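Local coordinates for protein short chain alcohol dehydrogenase-related dehydrogenase (Sinorhizobium meliloti, PDB 3TPC) that belongs to the short-chain dehydrogenase/reductase family and is probably an oxidoreductase, though its substrate is not established, at residues A149-F154 against V245-G250; I145-S150 against V188-P193. One frame throughout, in Å; residues are numbered along the deposited sequence.

In the fold
Both contacts use the end of strand 143-148 and the turn after it, and share Ala149 and Ser150. Contact 2 pairs that strand with 186-193 inside the parallel Rossmann-type sheet; contact 1 packs the turn that follows it against the edge strand, 245-248. Their centres lie 8 Å apart, and Ala192 joins them through two probable hydrogen bonds, Ile246 O to Ala192 N at 2.6 Å and Leu248 N to Ala192 O at 2.8 Å. Ser150 packs near Tyr163 and Lys167, consistent with the Ser-Tyr-Lys active site of classical family members. Contact 1 also borders a second subunit, whereas contact 2 is buried within one chain.

Contact 1: A149-F154 against V245-G250; sequences ASIAAF and VIRLDG
Ile151 lies over one face of the Arg247 guanidinium while Phe154 runs past the same arginine, and together they join the turn after strand 143-148 of the Rossmann-type SDR fold to strand 245-248. The isoleucine side chain runs roughly perpendicular to that of the arginine, with Ile151 CD1 3.4 Å above the guanidinium plane and displaced toward its rim. Ile151 CG1 is modelled 2.9 Å from Arg247 NH2, too close for carbon and nitrogen, and chi1 of Ile151 is nearly eclipsed at -118°, so the exact setting of this branch is doubtful.

Asp249, two residues along, holds the guanidinium from one side. The arginine chain bends at chi3 (57°) and presents itself side-on, with two nitrogens gripping one carboxylate oxygen: Arg247 NE is 2.7 Å from Asp249 OD2, and Arg247 NH2 is 2.9 Å from the same atom. A second carboxylate, that of Asp155, forms a salt bridge with NH2, while the backbone N of Arg247 donates to Glu244 of a second subunit. A methionine here would probably cost Asp249 OD2 both of these N-H donors and Asp155 its salt bridge.

Phe154 lies alongside Arg247, the two side chains pointing opposite ways with ring and guanidinium planes 34° apart, and Phe154 CD2 comes 3.5 Å from Arg247 NH1. Farther along the ring, Val245 CG1 meets its edge in the ring plane, 3.7 Å from Phe154 CZ. At the turn leading into the short helix, Ser150 makes a capping bond, its OG accepting from Ala152 N at 2.8 Å.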
loop_
_atom_site.group_PDB
_atom_site.type_symbol
_atom_site.label_atom_id
_atom_site.label_comp_id
_atom_site.label_asym_id
_atom_site.label_seq_id
_atom_site.Cartn_x
_atom_site.Cartn_y
_atom_site.Cartn_z
ATOM N N ALA D 149 -2.072 -11.770 10.353
ATOM C CA ALA D 149 -2.671 -11.727 9.018
ATOM C C ALA D 149 -1.818 -12.663 8.197
ATOM O O ALA D 149 -1.537 -13.799 8.612
ATOM C CB ALA D 149 -2.616 -10.287 8.439
ATOM N N SER D 150 -1.351 -12.193 7.056
ATOM C CA SER D 150 -0.439 -12.986 6.247
ATOM C C SER D 150 -0.061 -12.191 5.019
ATOM O O SER D 150 -0.823 -11.342 4.551
ATOM C CB SER D 150 -1.107 -14.296 5.783
ATOM O OG SER D 150 -0.730 -14.614 4.456
ATOM N N ILE D 151 1.074 -12.521 4.462
ATOM C CA ILE D 151 1.529 -11.944 3.183
ATOM C C ILE D 151 0.542 -12.181 2.018
ATOM O O ILE D 151 0.553 -11.500 1.029
ATOM C CB ILE D 151 2.990 -12.529 2.913
ATOM C CG1 ILE D 151 3.966 -11.418 2.884
ATOM C CG2 ILE D 151 3.126 -13.426 1.771
ATOM C CD1 ILE D 151 4.212 -10.925 4.254
ATOM N N ALA D 152 -0.304 -13.165 2.132
ATOM C CA ALA D 152 -1.313 -13.403 1.118
ATOM C C ALA D 152 -2.325 -12.251 1.115
ATOM O O ALA D 152 -3.023 -12.057 0.136
ATOM C CB ALA D 152 -1.991 -14.693 1.384
ATOM N N ALA D 153 -2.364 -11.448 2.174
ATOM C CA ALA D 153 -3.257 -10.274 2.161
ATOM C C ALA D 153 -2.882 -9.245 1.076
ATOM O O ALA D 153 -3.700 -8.468 0.653
ATOM C CB ALA D 153 -3.353 -9.616 3.558
ATOM N N PHE D 154 -1.631 -9.261 0.624
ATOM C CA PHE D 154 -1.172 -8.336 -0.412
ATOM C C PHE D 154 -0.687 -9.031 -1.666
ATOM O O PHE D 154 -0.565 -8.380 -2.671
ATOM C CB PHE D 154 0.017 -7.507 0.087
ATOM C CG PHE D 154 -0.129 -7.021 1.456
ATOM C CD1 PHE D 154 -0.926 -5.911 1.730
ATOM C CD2 PHE D 154 0.540 -7.644 2.488
ATOM C CE1 PHE D 154 -1.070 -5.428 3.055
ATOM C CE2 PHE D 154 0.419 -7.183 3.769
ATOM C CZ PHE D 154 -0.389 -6.064 4.056
ATOM N N VAL D 245 0.777 -2.854 9.916
ATOM C CA VAL D 245 0.921 -4.194 9.454
ATOM C C VAL D 245 2.403 -4.411 9.112
ATOM O O VAL D 245 2.941 -3.763 8.222
ATOM C CB VAL D 245 0.070 -4.435 8.197
ATOM C CG1 VAL D 245 0.209 -5.874 7.743
ATOM C CG2 VAL D 245 -1.421 -4.136 8.490
ATOM N N ILE D 246 3.053 -5.331 9.824
ATOM C CA ILE D 246 4.449 -5.581 9.557
ATOM C C ILE D 246 4.586 -6.857 8.808
ATOM O O ILE D 246 4.120 -7.900 9.290
ATOM C CB ILE D 246 5.241 -5.650 10.850
ATOM C CG1 ILE D 246 4.994 -4.357 11.637
ATOM C CG2 ILE D 246 6.757 -5.809 10.560
ATOM C CD1 ILE D 246 5.376 -4.397 13.101
ATOM N N ARG D 247 5.201 -6.799 7.630
ATOM C CA ARG D 247 5.519 -8.028 6.885
ATOM C C ARG D 247 6.712 -8.711 7.558
ATOM O O ARG D 247 7.745 -8.074 7.862
ATOM C CB ARG D 247 5.815 -7.805 5.387
ATOM C CG ARG D 247 4.672 -7.053 4.569
ATOM C CD ARG D 247 5.102 -6.764 3.115
ATOM N NE ARG D 247 5.468 -8.003 2.418
ATOM C CZ ARG D 247 4.758 -8.562 1.443
ATOM N NH1 ARG D 247 3.655 -7.967 1.008
ATOM N NH2 ARG D 247 5.171 -9.696 0.876
ATOM N N LEU D 248 6.547 -10.006 7.813
ATOM C CA LEU D 248 7.644 -10.790 8.416
ATOM C C LEU D 248 7.947 -11.952 7.499
ATOM O O LEU D 248 7.386 -13.057 7.680
ATOM C CB LEU D 248 7.234 -11.274 9.813
ATOM C CG LEU D 248 8.398 -11.820 10.624
ATOM C CD1 LEU D 248 9.552 -10.823 10.740
ATOM C CD2 LEU D 248 7.906 -12.315 11.987
ATOM N N ASP D 249 8.716 -11.676 6.451
ATOM C CA ASP D 249 8.697 -12.578 5.317
ATOM C C ASP D 249 10.006 -12.811 4.561
ATOM O O ASP D 249 9.989 -13.436 3.505
ATOM C CB ASP D 249 7.649 -12.113 4.302
ATOM C CG ASP D 249 7.926 -10.674 3.754
ATOM O OD1 ASP D 249 9.028 -10.134 3.988
ATOM O OD2 ASP D 249 7.031 -10.091 3.100
ATOM N N GLY D 250 11.116 -12.306 5.062
ATOM C CA GLY D 250 12.364 -12.373 4.312
ATOM C C GLY D 250 12.324 -11.794 2.915
ATOM O O GLY D 250 13.031 -12.270 2.023
#

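Contact 2: I145-S150 against V188-P193; sequences IVNTAS and VVTIAP
The amide of Asn147 is bordered at its oxygen by two side chains of the neighbouring strand: Val188 CG1 and Thr190 OG1 each lie 3.7 Å from Asn147 OD1. Neither Asn147 OD1 nor Thr190 OG1, both buried, has a hydrogen-bond partner in the model. The puckered Pro193 ring is met roughly perpendicularly by Thr148, with Thr148 CG2 4.1 Å from Pro193 CG, and its CD rests against Ala149 O.

Between strands 143-148 and 186-193 runs a parallel ladder of four backbone bonds, from Val189 N to Ile145 O and on to Ala149 N with Ile191 O; the strand axes diverge by 26°. With Thr190 CG2 anti to the backbone N, the methyl is turned onto Ala149 CB, at 3.4 Å, and OG1 is left beside Asn147. Beyond the ladder, one water bridges Ser150 OG (3.0 Å) and Pro193 O (3.1 Å).

Thr148 OG1 is bonded to Tyr228 OH and Asn87 O. Helices 106-132 and 161-181 cover the sheet face bearing Asn147, helix 225-237 the face bearing Val189 and Ile191, and strands 84-87 and 245-248 flank the pair.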
loop_
_atom_site.group_PDB
_atom_site.type_symbol
_atom_site.label_atom_id
_atom_site.label_comp_id
_atom_site.label_asym_id
_atom_site.label_seq_id
_atom_site.Cartn_x
_atom_site.Cartn_y
_atom_site.Cartn_z
ATOM N N ILE D 145 -2.895 -5.599 21.382
ATOM C CA ILE D 145 -3.509 -6.634 20.613
ATOM C C ILE D 145 -2.608 -6.787 19.384
ATOM O O ILE D 145 -2.382 -5.834 18.672
ATOM C CB ILE D 145 -4.963 -6.205 20.231
ATOM C CG1 ILE D 145 -5.800 -6.075 21.515
ATOM C CG2 ILE D 145 -5.587 -7.167 19.190
ATOM C CD1 ILE D 145 -7.312 -5.568 21.341
ATOM N N VAL D 146 -2.076 -7.985 19.180
ATOM C CA VAL D 146 -1.374 -8.289 17.978
ATOM C C VAL D 146 -2.200 -9.277 17.175
ATOM O O VAL D 146 -2.587 -10.373 17.685
ATOM C CB VAL D 146 0.007 -8.935 18.269
ATOM C CG1 VAL D 146 0.780 -9.089 17.006
ATOM C CG2 VAL D 146 0.798 -8.068 19.247
ATOM N N ASN D 147 -2.433 -8.946 15.907
ATOM C CA ASN D 147 -3.112 -9.906 15.050
ATOM C C ASN D 147 -2.195 -10.592 14.055
ATOM O O ASN D 147 -1.136 -10.071 13.673
ATOM C CB ASN D 147 -4.269 -9.248 14.341
ATOM C CG ASN D 147 -5.207 -8.528 15.299
ATOM O OD1 ASN D 147 -5.480 -7.349 15.130
ATOM N ND2 ASN D 147 -5.682 -9.208 16.294
ATOM N N THR D 148 -2.641 -11.747 13.594
ATOM C CA THR D 148 -1.874 -12.472 12.625
ATOM C C THR D 148 -2.623 -12.467 11.339
ATOM O O THR D 148 -3.688 -13.072 11.241
ATOM C CB THR D 148 -1.637 -13.946 13.069
ATOM O OG1 THR D 148 -1.006 -13.945 14.363
ATOM C CG2 THR D 148 -0.764 -14.610 12.084
ATOM N N ALA D 149 -2.072 -11.770 10.353
ATOM C CA ALA D 149 -2.671 -11.727 9.018
ATOM C C ALA D 149 -1.818 -12.663 8.197
ATOM O O ALA D 149 -1.537 -13.799 8.612
ATOM C CB ALA D 149 -2.616 -10.287 8.439
ATOM N N SER D 150 -1.351 -12.193 7.056
ATOM C CA SER D 150 -0.439 -12.986 6.247
ATOM C C SER D 150 -0.061 -12.191 5.019
ATOM O O SER D 150 -0.823 -11.342 4.551
ATOM C CB SER D 150 -1.107 -14.296 5.783
ATOM O OG SER D 150 -0.730 -14.614 4.456
ATOM N N VAL D 188 -3.039 -1.759 18.698
ATOM C CA VAL D 188 -3.454 -2.826 17.836
ATOM C C VAL D 188 -2.506 -2.774 16.682
ATOM O O VAL D 188 -2.432 -1.733 16.003
ATOM C CB VAL D 188 -4.879 -2.641 17.283
ATOM C CG1 VAL D 188 -5.305 -3.905 16.534
ATOM C CG2 VAL D 188 -5.862 -2.317 18.394
ATOM N N VAL D 189 -1.807 -3.908 16.473
ATOM C CA VAL D 189 -0.741 -4.069 15.519
ATOM C C VAL D 189 -0.978 -5.434 14.916
ATOM O O VAL D 189 -1.452 -6.286 15.617
ATOM C CB VAL D 189 0.647 -4.035 16.212
ATOM C CG1 VAL D 189 1.812 -4.209 15.198
ATOM C CG2 VAL D 189 0.828 -2.735 16.913
ATOM N N THR D 190 -0.691 -5.610 13.625
ATOM C CA THR D 190 -0.884 -6.844 12.876
ATOM C C THR D 190 0.450 -7.202 12.227
ATOM O O THR D 190 1.169 -6.311 11.737
ATOM C CB THR D 190 -1.964 -6.698 11.765
ATOM O OG1 THR D 190 -3.230 -6.422 12.378
ATOM C CG2 THR D 190 -2.127 -7.988 10.946
ATOM N N ILE D 191 0.814 -8.483 12.328
ATOM C CA ILE D 191 1.967 -9.020 11.628
ATOM C C ILE D 191 1.498 -9.782 10.420
ATOM O O ILE D 191 0.601 -10.621 10.532
ATOM C CB ILE D 191 2.769 -10.093 12.514
ATOM C CG1 ILE D 191 3.416 -9.469 13.732
ATOM C CG2 ILE D 191 3.911 -10.693 11.698
ATOM C CD1 ILE D 191 3.909 -10.521 14.805
ATOM N N ALA D 192 2.154 -9.591 9.295
ATOM C CA ALA D 192 1.817 -10.399 8.144
ATOM C C ALA D 192 2.981 -11.316 7.864
ATOM O O ALA D 192 3.964 -10.898 7.252
ATOM C CB ALA D 192 1.531 -9.515 6.948
ATOM N N PRO D 193 2.919 -12.554 8.360
ATOM C CA PRO D 193 4.027 -13.497 8.174
ATOM C C PRO D 193 4.068 -14.048 6.764
ATOM O O PRO D 193 3.048 -14.105 6.125
ATOM C CB PRO D 193 3.664 -14.647 9.129
ATOM C CG PRO D 193 2.191 -14.533 9.314
ATOM C CD PRO D 193 1.915 -13.085 9.318
HETATM O O HOH W 1 1.326 -16.585 5.533
#